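Local coordinates for protein TSR3 (PDB 5APG) that probably transfers the 3-amino-3-carboxypropyl group of S-adenosylmethionine to an N1-methylpseudouridine of 16S rRNA, completing a hypermodified nucleotide, at residues L110-I113 and E114-A118; A118-I122 and M123-D127; K126-A129 and M130-L133; G139-F142 and I143-N146. All blocks are in the same frame, centred on the assembly; numbering follows the deposited sequence.

How the contacts relate
Contact 1 touches the bound S-adenosylmethionine analogue directly, and the other three lie further along the same helix and the two that follow it. Helix 112-122 begins at contact 1 and ends at contact 2, with Ala118 common to both and their centres about 11 Å apart. The chain then doubles back through contact 3, which shares Lys126 and Asp127 with contact 2. Here Ala129 CB packs 3.3 Å from Ala117 O of contact 1. Contact 4 follows in helix 141-153. Its Phe142 CD1 lies 3.5 Å from Glu114 OE2 of contact 1, and its Ile143 CD1 3.5 Å from Met130 CE of contact 3. The Phe142 side chain remains about 8 Å from the bound analogue.

Contact 1 (L110-I113 and E114-A118); sequences LSTI and EAVAA. With EEM ([(3S)-3-amino-4-hydroxy-4-oxo-butyl]-[[(2S,3S,4R,5R)-5-(6-aminopurin-9-yl)-3,4-dihydroxy-oxolan-2-yl]methyl]-methyl-selanium), chain D.
Ser111 and Glu114 form a capping box at the start of helix 112-122, whose first turn lines part of the S-adenosylmethionine pocket in this SPOUT-fold enzyme. In the capping bonds, Ser111 OG accepts from Glu114 N at 3.2 Å and donates to Glu114 OE1, with OG and OE1 2.7 Å apart. Ser111 N also donates to Glu114 OE1, at 3.0 Å. The two donors meet OE1 on the anti side of the carboxylate, from opposite faces of its plane. Ser111 OG stands between its own backbone N and carbonyl carbon (chi1 69°), which turns it to the helix end. The other carboxylate oxygen, OE2, takes Ala99 N, and Asn100 ND2 is a further donor to OE1, so this buried group is gripped on several sides. Replacing Glu114 by an alanine would probably strand Ser111 N and Ala99 N without their acceptor and set the Ser111 hydroxyl free to turn.

Backbone bonds continue the helix, from Ala115 N to Ser111 O, Val116 N to Thr112 O and Ala117 N to Ile113 O.

A third group of contacts is with the selenium analogue of S-adenosylmethionine. Thr112 N donates to its carboxylate O at 2.9 Å, nearly straight at 162°, a position where the helix N-terminus would probably favour the negative charge. Thr112 OG1, bonded to Asp70, rests 3.3 Å from C5' of the ligand. At the nucleoside end Leu110 CB approaches adenine N7 to 3.7 Å, while Ala115 CB meets the glycosidic bond, 3.4 Å from N9 of the ligand.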
ATOM      1  N   LEU A 110      -0.615  -0.599  -6.981  1.00 15.87           N
ATOM      2  CA  LEU A 110       0.356   0.445  -6.672  1.00 14.60           C
ATOM      3  C   LEU A 110       1.753  -0.109  -6.420  1.00 16.98           C
ATOM      4  O   LEU A 110       1.910  -1.271  -6.051  1.00 15.35           O
ATOM      5  CB  LEU A 110      -0.096   1.243  -5.443  1.00 15.11           C
ATOM      6  CG  LEU A 110      -1.537   1.765  -5.461  1.00 17.02           C
ATOM      7  CD1 LEU A 110      -1.835   2.560  -4.192  1.00 17.91           C
ATOM      8  CD2 LEU A 110      -1.792   2.614  -6.705  1.00 16.26           C
ATOM      9  N   SER A 111       2.762   0.735  -6.612  1.00 15.66           N
ATOM     10  CA  SER A 111       4.112   0.399  -6.178  1.00 15.43           C
ATOM     11  C   SER A 111       4.149   0.399  -4.656  1.00 15.54           C
ATOM     12  O   SER A 111       3.265   0.960  -4.005  1.00 15.38           O
ATOM     13  CB  SER A 111       5.138   1.388  -6.736  1.00 16.87           C
ATOM     14  OG  SER A 111       4.995   2.675  -6.147  1.00 17.06           O
ATOM     15  N   THR A 112       5.163  -0.241  -4.088  1.00 15.19           N
ATOM     16  CA  THR A 112       5.292  -0.294  -2.641  1.00 15.27           C
ATOM     17  C   THR A 112       5.382   1.121  -2.058  1.00 15.99           C
ATOM     18  O   THR A 112       4.756   1.419  -1.040  1.00 16.53           O
ATOM     19  CB  THR A 112       6.515  -1.132  -2.223  1.00 17.06           C
ATOM     20  OG1 THR A 112       6.326  -2.485  -2.658  1.00 18.42           O
ATOM     21  CG2 THR A 112       6.693  -1.117  -0.702  1.00 18.83           C
ATOM     22  N   ILE A 113       6.125   2.008  -2.718  1.00 14.91           N
ATOM     23  CA  ILE A 113       6.301   3.352  -2.174  1.00 14.89           C
ATOM     24  C   ILE A 113       5.002   4.162  -2.256  1.00 15.17           C
ATOM     25  O   ILE A 113       4.699   4.943  -1.354  1.00 15.55           O
ATOM     26  CB  ILE A 113       7.466   4.123  -2.878  1.00 15.68           C
ATOM     27  CG1 ILE A 113       7.767   5.418  -2.131  1.00 17.50           C
ATOM     28  CG2 ILE A 113       7.161   4.422  -4.349  1.00 15.40           C
ATOM     29  CD1 ILE A 113       9.109   6.059  -2.497  1.00 17.84           C
ATOM     30  N   GLU A 114       4.218   3.960  -3.313  1.00 14.23           N
ATOM     31  CA  GLU A 114       2.929   4.638  -3.436  1.00 14.72           C
ATOM     32  C   GLU A 114       1.967   4.137  -2.366  1.00 13.54           C
ATOM     33  O   GLU A 114       1.175   4.899  -1.809  1.00 14.01           O
ATOM     34  CB  GLU A 114       2.323   4.420  -4.826  1.00 15.01           C
ATOM     35  CG  GLU A 114       2.962   5.257  -5.937  1.00 15.54           C
ATOM     36  CD  GLU A 114       2.600   4.745  -7.320  1.00 15.76           C
ATOM     37  OE1 GLU A 114       2.878   3.562  -7.600  1.00 16.36           O
ATOM     38  OE2 GLU A 114       2.027   5.513  -8.121  1.00 18.37           O
ATOM     39  N   ALA A 115       2.034   2.843  -2.086  1.00 15.00           N
ATOM     40  CA  ALA A 115       1.176   2.258  -1.071  1.00 15.61           C
ATOM     41  C   ALA A 115       1.503   2.790   0.315  1.00 13.85           C
ATOM     42  O   ALA A 115       0.602   3.096   1.097  1.00 14.86           O
ATOM     43  CB  ALA A 115       1.292   0.769  -1.089  1.00 15.49           C
ATOM     44  N   VAL A 116       2.794   2.879   0.623  1.00 16.41           N
ATOM     45  CA  VAL A 116       3.229   3.441   1.895  1.00 16.10           C
ATOM     46  C   VAL A 116       2.741   4.882   2.019  1.00 14.05           C
ATOM     47  O   VAL A 116       2.178   5.271   3.041  1.00 14.94           O
ATOM     48  CB  VAL A 116       4.768   3.385   2.042  1.00 14.55           C
ATOM     49  CG1 VAL A 116       5.240   4.244   3.216  1.00 15.63           C
ATOM     50  CG2 VAL A 116       5.230   1.933   2.213  1.00 15.94           C
ATOM     51  N   ALA A 117       2.933   5.669   0.967  1.00 14.84           N
ATOM     52  CA  ALA A 117       2.524   7.071   0.991  1.00 16.03           C
ATOM     53  C   ALA A 117       1.010   7.220   1.131  1.00 13.65           C
ATOM     54  O   ALA A 117       0.532   8.069   1.883  1.00 14.83           O
ATOM     55  CB  ALA A 117       3.005   7.774  -0.256  1.00 16.82           C
ATOM     56  N   ALA A 118       0.257   6.405   0.393  1.00 15.14           N
ATOM     57  CA  ALA A 118      -1.200   6.417   0.505  1.00 15.80           C
ATOM     58  C   ALA A 118      -1.653   6.101   1.931  1.00 15.13           C
ATOM     59  O   ALA A 118      -2.529   6.777   2.481  1.00 14.64           O
ATOM     60  CB  ALA A 118      -1.820   5.426  -0.478  1.00 14.79           C
TER
HETATM   61  C2  EEM D1185      -2.787  -2.734  -0.215  1.00 15.09           C
HETATM   62  N3  EEM D1185      -1.497  -2.783  -0.353  1.00 16.21           N
HETATM   63  C4  EEM D1185      -0.940  -2.447  -1.503  1.00 15.36           C
HETATM   64  C1' EEM D1185       1.549  -2.645  -1.147  1.00 16.83           C
HETATM   65  C2' EEM D1185       1.531  -4.161  -0.827  1.00 17.05           C
HETATM   66  C3' EEM D1185       2.256  -4.690  -1.887  1.00 19.84           C
HETATM   67  C4' EEM D1185       3.228  -3.836  -2.254  1.00 16.83           C
HETATM   68  C5' EEM D1185       3.462  -3.745  -3.716  1.00 18.24           C
HETATM   69  O   EEM D1185       7.366  -1.005  -5.741  1.00 22.30           O
HETATM   70  C   EEM D1185       7.842  -1.870  -6.423  1.00 25.67           C
HETATM   71  OXT EEM D1185       9.037  -1.882  -6.661  1.00 30.37           O
HETATM   72  CA  EEM D1185       6.974  -2.986  -6.960  1.00 27.31           C
HETATM   73  N   EEM D1185       7.755  -3.750  -7.892  1.00 29.95           N
HETATM   74  CB  EEM D1185       6.548  -3.809  -5.753  1.00 25.03           C
HETATM   75  CG  EEM D1185       5.402  -4.765  -6.016  1.00 27.59           C
HETATM   76 SE   EEM D1185       4.511  -5.276  -4.322  0.89 24.04          SE
HETATM   77  CE  EEM D1185       3.218  -6.683  -4.641  1.00 20.49           C
HETATM   78  O4' EEM D1185       2.560  -2.425  -1.881  1.00 17.41           O
HETATM   79  O3' EEM D1185       2.683  -6.086  -1.637  1.00 20.11           O
HETATM   80  O2' EEM D1185       2.327  -4.230   0.361  1.00 18.93           O
HETATM   81  N9  EEM D1185       0.322  -2.394  -1.953  1.00 15.12           N
HETATM   82  C8  EEM D1185       0.251  -1.984  -3.204  1.00 16.66           C
HETATM   83  N7  EEM D1185      -0.992  -1.787  -3.579  1.00 15.66           N
HETATM   84  C5  EEM D1185      -1.783  -2.061  -2.527  1.00 14.80           C
HETATM   85  N1  EEM D1185      -3.634  -2.377  -1.158  1.00 15.26           N
HETATM   86  C6  EEM D1185      -3.192  -2.034  -2.331  1.00 15.65           C
HETATM   87  N6  EEM D1185      -4.073  -1.663  -3.366  1.00 13.90           N

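Contact 2 (A118-I122 and M123-D127); sequences AALYI and MGFKD
Leu120 and Phe125 form the buried apolar side of this turn, their side chains crossing at about a right angle with Leu120 CB 4.0 Å from Phe125 CB. Leu120 O lies at the edge of the Phe125 ring, near its plane, and Arg58 makes a cation-pi contact with the same ring. Also on this inner side, the selenomethionine Met123 bends at its last torsion (chi3 -63°), which brings its CE back to Ala119 CB at 4.3 Å. Met123 N continues the helical bonding to Ala119 O.

A Schellman motif ends helix 112-122 here. Phe125 N reaches Leu120 O at 2.7 Å, and Gly124 N reaches Tyr121 O at 3.0 Å. Gly124, the C-prime residue, has phi 93°, where a side chain would jam against the preceding carbonyl oxygen.

On the solvent side the exposed Lys126 lies over the buried Tyr121 ring. The extended lysine chain runs across one ring face, CG making a CH-pi contact 3.8 Å from the Tyr121 ring centroid and CE lying 3.4 Å from Tyr121 CZ. Looser than this is the lysine end, where a water bridges the two side chains, 2.6 Å from Tyr121 OH and accepting from Lys126 NZ. A leucine in place of Tyr121 would probably deprive the lysine chain of its flat support and the water of one partner. Beyond the contact, the tyrosine packs against Ile143, Gln147 and Leu150 of helix 141-153.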
ATOM      1  N   ALA A 118       0.257   6.405   0.393  1.00 15.14           N
ATOM      2  CA  ALA A 118      -1.200   6.417   0.505  1.00 15.80           C
ATOM      3  C   ALA A 118      -1.653   6.101   1.931  1.00 15.13           C
ATOM      4  O   ALA A 118      -2.529   6.777   2.481  1.00 14.64           O
ATOM      5  CB  ALA A 118      -1.820   5.426  -0.478  1.00 14.79           C
ATOM      6  N   ALA A 119      -1.056   5.073   2.527  1.00 15.98           N
ATOM      7  CA  ALA A 119      -1.396   4.685   3.888  1.00 13.69           C
ATOM      8  C   ALA A 119      -1.115   5.831   4.857  1.00 15.64           C
ATOM      9  O   ALA A 119      -1.947   6.158   5.705  1.00 16.53           O
ATOM     10  CB  ALA A 119      -0.624   3.434   4.301  1.00 14.68           C
ATOM     11  N   LEU A 120       0.063   6.431   4.724  1.00 16.42           N
ATOM     12  CA  LEU A 120       0.444   7.580   5.545  1.00 14.11           C
ATOM     13  C   LEU A 120      -0.547   8.734   5.399  1.00 15.92           C
ATOM     14  O   LEU A 120      -1.006   9.309   6.390  1.00 15.97           O
ATOM     15  CB  LEU A 120       1.850   8.060   5.172  1.00 14.02           C
ATOM     16  CG  LEU A 120       3.021   7.156   5.570  1.00 18.66           C
ATOM     17  CD1 LEU A 120       4.340   7.694   5.012  1.00 15.87           C
ATOM     18  CD2 LEU A 120       3.094   7.012   7.079  1.00 21.12           C
ATOM     19  N   TYR A 121      -0.864   9.077   4.156  1.00 15.46           N
ATOM     20  CA  TYR A 121      -1.784  10.176   3.877  1.00 16.33           C
ATOM     21  C   TYR A 121      -3.145   9.939   4.540  1.00 16.26           C
ATOM     22  O   TYR A 121      -3.670  10.809   5.238  1.00 17.44           O
ATOM     23  CB  TYR A 121      -1.955  10.352   2.367  1.00 17.75           C
ATOM     24  CG  TYR A 121      -2.630  11.648   1.969  1.00 18.90           C
ATOM     25  CD1 TYR A 121      -4.009  11.799   2.067  1.00 19.93           C
ATOM     26  CD2 TYR A 121      -1.886  12.723   1.494  1.00 19.93           C
ATOM     27  CE1 TYR A 121      -4.628  12.984   1.704  1.00 22.36           C
ATOM     28  CE2 TYR A 121      -2.495  13.914   1.129  1.00 23.15           C
ATOM     29  CZ  TYR A 121      -3.864  14.036   1.236  1.00 25.25           C
ATOM     30  OH  TYR A 121      -4.474  15.215   0.875  1.00 28.18           O
ATOM     31  N   ILE A 122      -3.700   8.751   4.326  1.00 16.48           N
ATOM     32  CA  ILE A 122      -5.022   8.402   4.848  1.00 17.16           C
ATOM     33  C   ILE A 122      -5.050   8.473   6.374  1.00 17.39           C
ATOM     34  O   ILE A 122      -6.050   8.874   6.971  1.00 19.89           O
ATOM     35  CB  ILE A 122      -5.443   6.994   4.365  1.00 15.55           C
ATOM     36  CG1 ILE A 122      -5.782   7.038   2.874  1.00 19.06           C
ATOM     37  CG2 ILE A 122      -6.648   6.464   5.151  1.00 18.79           C
ATOM     38  CD1 ILE A 122      -5.616   5.706   2.178  1.00 20.34           C
HETATM   39  N   MSE A 123      -3.934   8.122   7.004  1.00 17.31           N
HETATM   40  CA  MSE A 123      -3.868   8.110   8.457  1.00 18.00           C
HETATM   41  C   MSE A 123      -3.409   9.450   9.040  1.00 21.77           C
HETATM   42  O   MSE A 123      -3.111   9.553  10.228  1.00 22.13           O
HETATM   43  CB  MSE A 123      -2.954   6.975   8.921  1.00 18.75           C
HETATM   44  CG  MSE A 123      -3.492   5.596   8.551  1.00 18.12           C
HETATM   45 SE   MSE A 123      -2.491   4.128   9.356  1.00 26.54          SE
HETATM   46  CE  MSE A 123      -0.770   4.424   8.507  1.00 20.54           C
ATOM     47  N   GLY A 124      -3.357  10.480   8.201  1.00 19.75           N
ATOM     48  CA  GLY A 124      -3.092  11.823   8.686  1.00 20.63           C
ATOM     49  C   GLY A 124      -1.635  12.249   8.663  1.00 22.54           C
ATOM     50  O   GLY A 124      -1.297  13.323   9.158  1.00 26.96           O
ATOM     51  N   PHE A 125      -0.768  11.414   8.102  1.00 18.57           N
ATOM     52  CA  PHE A 125       0.644  11.772   7.974  1.00 21.40           C
ATOM     53  C   PHE A 125       0.922  12.314   6.576  1.00 19.89           C
ATOM     54  O   PHE A 125       1.712  11.747   5.824  1.00 18.51           O
ATOM     55  CB  PHE A 125       1.541  10.566   8.272  1.00 19.85           C
ATOM     56  CG  PHE A 125       1.312   9.959   9.629  1.00 22.11           C
ATOM     57  CD1 PHE A 125       1.926  10.488  10.753  1.00 26.17           C
ATOM     58  CD2 PHE A 125       0.490   8.853   9.778  1.00 23.04           C
ATOM     59  CE1 PHE A 125       1.717   9.931  12.002  1.00 28.87           C
ATOM     60  CE2 PHE A 125       0.277   8.290  11.023  1.00 23.82           C
ATOM     61  CZ  PHE A 125       0.891   8.829  12.137  1.00 25.50           C
ATOM     62  N   LYS A 126       0.270  13.420   6.232  1.00 22.79           N
ATOM     63  CA  LYS A 126       0.365  13.987   4.888  1.00 22.69           C
ATOM     64  C   LYS A 126       1.763  14.498   4.546  1.00 22.30           C
ATOM     65  O   LYS A 126       2.236  14.307   3.425  1.00 21.83           O
ATOM     66  CB  LYS A 126      -0.652  15.116   4.722  1.00 23.75           C
ATOM     67  CG  LYS A 126      -2.090  14.635   4.783  1.00 23.67           C
ATOM     68  CD  LYS A 126      -3.083  15.776   4.627  1.00 32.48           C
ATOM     69  CE  LYS A 126      -4.490  15.232   4.405  1.00 34.95           C
ATOM     70  NZ  LYS A 126      -5.545  16.240   4.689  1.00 46.03           N
ATOM     71  N   ASP A 127       2.423  15.144   5.500  1.00 25.95           N
ATOM     72  CA  ASP A 127       3.761  15.677   5.250  1.00 21.90           C
ATOM     73  C   ASP A 127       4.743  14.537   5.004  1.00 23.23           C
ATOM     74  O   ASP A 127       5.556  14.591   4.081  1.00 21.44           O
ATOM     75  CB  ASP A 127       4.234  16.537   6.418  1.00 25.38           C
ATOM     76  CG  ASP A 127       3.471  17.842   6.530  1.00 31.89           C
ATOM     77  OD1 ASP A 127       2.772  18.214   5.565  1.00 33.94           O
ATOM     78  OD2 ASP A 127       3.578  18.500   7.583  1.00 40.52           O
TER
HETATM   79  O   HOH W   1      -6.819  15.864   1.761  1.00 34.16           O

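Contact 3 (K126-A129 and M130-L133); sequences KDEA and MEVL
Helix 126-133 is held together here by four successive backbone bonds, Met130 N to Lys126 O, Glu131 N to Asp127 O, Val132 N to Glu128 O and Leu133 N to Ala129 O, all within 3.1 Å. Each joins residues four apart, as in a regular alpha-helix.

Three side chains of the second half, those of Glu131, Val132 and Leu133, lie back over carbonyls of the first. Glu131 CG stands beside its own backbone N (chi1 -68°) and comes within 3.3 Å of Asp127 O, and the extended chain beyond it carries OE1 to 3.8 Å from Glu128 CA. On other sides of the helix Val132 CG2 sits 3.4 Å from Glu128 O, and Leu133 CG 3.3 Å from Ala129 O.

The helix is amphipathic and forms the second arm of a helical hairpin with helix 112-122. Ala129, Val132 and Leu133 face that first arm, where they pack on Leu120, Ile113 and Ala117 respectively. The selenomethionine Met130, bent at chi2 and chi3, leads away from its own helix to Pro140 and Ile143.

Acidic groups gather on the more exposed side. Glu131 OE2 is 6.1 Å from Asp127 OD2, and Glu131 OE1 is 5.6 Å from Glu128 OE2, so Glu131 is probably mildly repelled by both. Glu128 has a partner of its own, since its OE2 accepts from Met1 N at the start of the chain. Glu131 rests its side chain against Phe28, which Val132 also touches.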
ATOM      1  N   LYS A 126       0.270  13.420   6.232  1.00 22.79           N
ATOM      2  CA  LYS A 126       0.365  13.987   4.888  1.00 22.69           C
ATOM      3  C   LYS A 126       1.763  14.498   4.546  1.00 22.30           C
ATOM      4  O   LYS A 126       2.236  14.307   3.425  1.00 21.83           O
ATOM      5  CB  LYS A 126      -0.652  15.116   4.722  1.00 23.75           C
ATOM      6  CG  LYS A 126      -2.090  14.635   4.783  1.00 23.67           C
ATOM      7  CD  LYS A 126      -3.083  15.776   4.627  1.00 32.48           C
ATOM      8  CE  LYS A 126      -4.490  15.232   4.405  1.00 34.95           C
ATOM      9  NZ  LYS A 126      -5.545  16.240   4.689  1.00 46.03           N
ATOM     10  N   ASP A 127       2.423  15.144   5.500  1.00 25.95           N
ATOM     11  CA  ASP A 127       3.761  15.677   5.250  1.00 21.90           C
ATOM     12  C   ASP A 127       4.743  14.537   5.004  1.00 23.23           C
ATOM     13  O   ASP A 127       5.556  14.591   4.081  1.00 21.44           O
ATOM     14  CB  ASP A 127       4.234  16.537   6.418  1.00 25.38           C
ATOM     15  CG  ASP A 127       3.471  17.842   6.530  1.00 31.89           C
ATOM     16  OD1 ASP A 127       2.772  18.214   5.565  1.00 33.94           O
ATOM     17  OD2 ASP A 127       3.578  18.500   7.583  1.00 40.52           O
ATOM     18  N   GLU A 128       4.655  13.507   5.837  1.00 18.23           N
ATOM     19  CA  GLU A 128       5.477  12.316   5.681  1.00 20.64           C
ATOM     20  C   GLU A 128       5.216  11.617   4.350  1.00 18.04           C
ATOM     21  O   GLU A 128       6.144  11.138   3.700  1.00 18.47           O
ATOM     22  CB  GLU A 128       5.230  11.347   6.839  1.00 21.91           C
ATOM     23  CG  GLU A 128       5.747  11.851   8.185  1.00 26.17           C
ATOM     24  CD  GLU A 128       4.786  12.804   8.881  1.00 28.77           C
ATOM     25  OE1 GLU A 128       3.716  13.111   8.309  1.00 25.65           O
ATOM     26  OE2 GLU A 128       5.103  13.241  10.008  1.00 35.77           O
ATOM     27  N   ALA A 129       3.953  11.553   3.947  1.00 18.07           N
ATOM     28  CA  ALA A 129       3.601  10.929   2.678  1.00 16.47           C
ATOM     29  C   ALA A 129       4.293  11.637   1.516  1.00 17.26           C
ATOM     30  O   ALA A 129       4.765  10.995   0.575  1.00 16.79           O
ATOM     31  CB  ALA A 129       2.097  10.933   2.482  1.00 14.53           C
HETATM   32  N   MSE A 130       4.354  12.964   1.589  1.00 18.09           N
HETATM   33  CA  MSE A 130       4.991  13.755   0.538  1.00 17.87           C
HETATM   34  C   MSE A 130       6.514  13.595   0.552  1.00 16.75           C
HETATM   35  O   MSE A 130       7.144  13.520  -0.502  1.00 17.95           O
HETATM   36  CB  MSE A 130       4.616  15.234   0.676  1.00 20.65           C
HETATM   37  CG  MSE A 130       5.209  16.117  -0.426  1.00 20.41           C
HETATM   38 SE   MSE A 130       4.521  15.566  -2.176  1.00 30.60          SE
HETATM   39  CE  MSE A 130       2.668  16.107  -1.925  1.00 25.40           C
ATOM     40  N   GLU A 131       7.104  13.561   1.743  1.00 18.66           N
ATOM     41  CA  GLU A 131       8.546  13.343   1.878  1.00 17.35           C
ATOM     42  C   GLU A 131       8.958  12.015   1.248  1.00 15.91           C
ATOM     43  O   GLU A 131       9.998  11.911   0.600  1.00 16.87           O
ATOM     44  CB  GLU A 131       8.961  13.375   3.351  1.00 20.19           C
ATOM     45  CG  GLU A 131       8.828  14.739   3.993  1.00 25.11           C
ATOM     46  CD  GLU A 131       8.904  14.687   5.508  1.00 28.01           C
ATOM     47  OE1 GLU A 131       9.089  13.584   6.069  1.00 25.98           O
ATOM     48  OE2 GLU A 131       8.773  15.754   6.135  1.00 32.69           O
ATOM     49  N   VAL A 132       8.121  11.004   1.451  1.00 17.07           N
ATOM     50  CA  VAL A 132       8.323   9.688   0.858  1.00 16.19           C
ATOM     51  C   VAL A 132       8.204   9.735  -0.674  1.00 14.66           C
ATOM     52  O   VAL A 132       9.073   9.238  -1.389  1.00 16.99           O
ATOM     53  CB  VAL A 132       7.304   8.675   1.439  1.00 16.37           C
ATOM     54  CG1 VAL A 132       7.143   7.486   0.530  1.00 17.01           C
ATOM     55  CG2 VAL A 132       7.720   8.240   2.838  1.00 15.91           C
ATOM     56  N   LEU A 133       7.135  10.349  -1.172  1.00 16.38           N
ATOM     57  CA  LEU A 133       6.883  10.400  -2.613  1.00 17.47           C
ATOM     58  C   LEU A 133       7.936  11.203  -3.374  1.00 17.33           C
ATOM     59  O   LEU A 133       8.223  10.924  -4.538  1.00 15.79           O
ATOM     60  CB  LEU A 133       5.499  10.989  -2.886  1.00 14.68           C
ATOM     61  CG  LEU A 133       4.330  10.070  -2.531  1.00 17.31           C
ATOM     62  CD1 LEU A 133       3.012  10.833  -2.597  1.00 15.21           C
ATOM     63  CD2 LEU A 133       4.303   8.852  -3.446  1.00 16.65           C
TER

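Contact 4 (G139-F142 and I143-N146); sequences GPNF and IIIN
Pro140 O accepts from Ile143 N and Ile144 N, both weak bonds, as the chain enters helix 141-153. The next carbonyl makes a firmer helical bond, Ile145 N reaching Asn141 O at 2.9 Å and 171°. At Phe142 O the backbone bond from Asn146 N is weak again, and the Asn146 side chain adds its own: ND2 donates to Phe142 O at 2.8 Å, in the carbonyl plane.

Among the side chains, the Asn141 amide crosses the two isoleucines a turn ahead at about a right angle. Its OD1 meets Ile144 CB at 3.6 Å, and its ND2 meets Ile145 CG2 at the same distance.

Phe142, with CG anti to the backbone N (chi1 177°), extends to helix 112-122, where it packs on Glu114 and Ala118. Asn146 is held at both ends of its amide, because OD1 accepts from Ile97 N while ND2 is bound to the Phe142 carbonyl; this fixes the rotation of the group. The amide plane stands 58° from the Phe142 ring, and ND2 rides over one face, offset toward the rim, 3.4 Å from Phe142 CE1.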
ATOM      1  N   GLY A 139       6.626  10.924  -8.091  1.00 18.50           N
ATOM      2  CA  GLY A 139       5.988  10.671  -6.805  1.00 17.50           C
ATOM      3  C   GLY A 139       4.876  11.620  -6.380  1.00 16.11           C
ATOM      4  O   GLY A 139       3.760  11.179  -6.106  1.00 16.72           O
ATOM      5  N   PRO A 140       5.171  12.927  -6.299  1.00 16.55           N
ATOM      6  CA  PRO A 140       4.155  13.890  -5.855  1.00 16.11           C
ATOM      7  C   PRO A 140       2.883  13.861  -6.705  1.00 16.31           C
ATOM      8  O   PRO A 140       1.797  14.129  -6.183  1.00 16.66           O
ATOM      9  CB  PRO A 140       4.875  15.235  -5.991  1.00 19.73           C
ATOM     10  CG  PRO A 140       6.311  14.890  -5.750  1.00 19.63           C
ATOM     11  CD  PRO A 140       6.493  13.562  -6.445  1.00 17.54           C
ATOM     12  N   ASN A 141       3.017  13.517  -7.984  1.00 16.24           N
ATOM     13  CA  ASN A 141       1.863  13.438  -8.878  1.00 18.82           C
ATOM     14  C   ASN A 141       0.843  12.379  -8.442  1.00 21.38           C
ATOM     15  O   ASN A 141      -0.320  12.442  -8.830  1.00 17.61           O
ATOM     16  CB  ASN A 141       2.314  13.149 -10.309  1.00 18.20           C
ATOM     17  CG  ASN A 141       1.231  13.455 -11.331  1.00 24.31           C
ATOM     18  OD1 ASN A 141       0.552  14.480 -11.245  1.00 25.72           O
ATOM     19  ND2 ASN A 141       1.060  12.564 -12.301  1.00 25.32           N
ATOM     20  N   PHE A 142       1.286  11.410  -7.646  1.00 17.42           N
ATOM     21  CA  PHE A 142       0.383  10.399  -7.097  1.00 15.01           C
ATOM     22  C   PHE A 142      -0.723  11.040  -6.270  1.00 17.74           C
ATOM     23  O   PHE A 142      -1.885  10.647  -6.357  1.00 18.52           O
ATOM     24  CB  PHE A 142       1.150   9.390  -6.243  1.00 16.43           C
ATOM     25  CG  PHE A 142       0.272   8.367  -5.579  1.00 16.23           C
ATOM     26  CD1 PHE A 142      -0.318   7.358  -6.320  1.00 17.17           C
ATOM     27  CD2 PHE A 142       0.038   8.416  -4.213  1.00 16.81           C
ATOM     28  CE1 PHE A 142      -1.127   6.410  -5.711  1.00 18.22           C
ATOM     29  CE2 PHE A 142      -0.773   7.473  -3.599  1.00 18.94           C
ATOM     30  CZ  PHE A 142      -1.353   6.470  -4.351  1.00 18.25           C
ATOM     31  N   ILE A 143      -0.357  12.031  -5.464  1.00 16.41           N
ATOM     32  CA  ILE A 143      -1.343  12.753  -4.673  1.00 16.67           C
ATOM     33  C   ILE A 143      -2.189  13.663  -5.564  1.00 19.00           C
ATOM     34  O   ILE A 143      -3.406  13.734  -5.399  1.00 20.57           O
ATOM     35  CB  ILE A 143      -0.673  13.569  -3.553  1.00 21.28           C
ATOM     36  CG1 ILE A 143      -0.096  12.614  -2.504  1.00 19.15           C
ATOM     37  CG2 ILE A 143      -1.669  14.524  -2.902  1.00 22.52           C
ATOM     38  CD1 ILE A 143       0.598  13.304  -1.358  1.00 25.78           C
ATOM     39  N   ILE A 144      -1.549  14.334  -6.518  1.00 19.48           N
ATOM     40  CA  ILE A 144      -2.263  15.213  -7.447  1.00 19.44           C
ATOM     41  C   ILE A 144      -3.401  14.496  -8.177  1.00 20.30           C
ATOM     42  O   ILE A 144      -4.547  14.954  -8.158  1.00 22.33           O
ATOM     43  CB  ILE A 144      -1.307  15.817  -8.497  1.00 21.35           C
ATOM     44  CG1 ILE A 144      -0.257  16.706  -7.819  1.00 23.66           C
ATOM     45  CG2 ILE A 144      -2.086  16.609  -9.551  1.00 21.85           C
ATOM     46  CD1 ILE A 144      -0.834  17.950  -7.176  1.00 28.62           C
ATOM     47  N   ILE A 145      -3.095  13.373  -8.819  1.00 19.19           N
ATOM     48  CA  ILE A 145      -4.100  12.696  -9.631  1.00 17.70           C
ATOM     49  C   ILE A 145      -5.123  11.964  -8.761  1.00 22.36           C
ATOM     50  O   ILE A 145      -6.205  11.627  -9.229  1.00 19.87           O
ATOM     51  CB  ILE A 145      -3.460  11.704 -10.630  1.00 18.37           C
ATOM     52  CG1 ILE A 145      -2.795  10.538  -9.900  1.00 21.36           C
ATOM     53  CG2 ILE A 145      -2.458  12.421 -11.532  1.00 22.74           C
ATOM     54  CD1 ILE A 145      -2.398   9.405 -10.826  1.00 21.29           C
ATOM     55  N   ASN A 146      -4.795  11.737  -7.490  1.00 18.57           N
ATOM     56  CA  ASN A 146      -5.733  11.091  -6.569  1.00 17.70           C
ATOM     57  C   ASN A 146      -6.342  12.043  -5.546  1.00 21.44           C
ATOM     58  O   ASN A 146      -7.015  11.599  -4.616  1.00 20.64           O
ATOM     59  CB  ASN A 146      -5.044   9.946  -5.821  1.00 17.93           C
ATOM     60  CG  ASN A 146      -4.790   8.749  -6.703  1.00 18.25           C
ATOM     61  OD1 ASN A 146      -5.724   8.062  -7.112  1.00 18.64           O
ATOM     62  ND2 ASN A 146      -3.521   8.494  -7.008  1.00 17.09           N
TER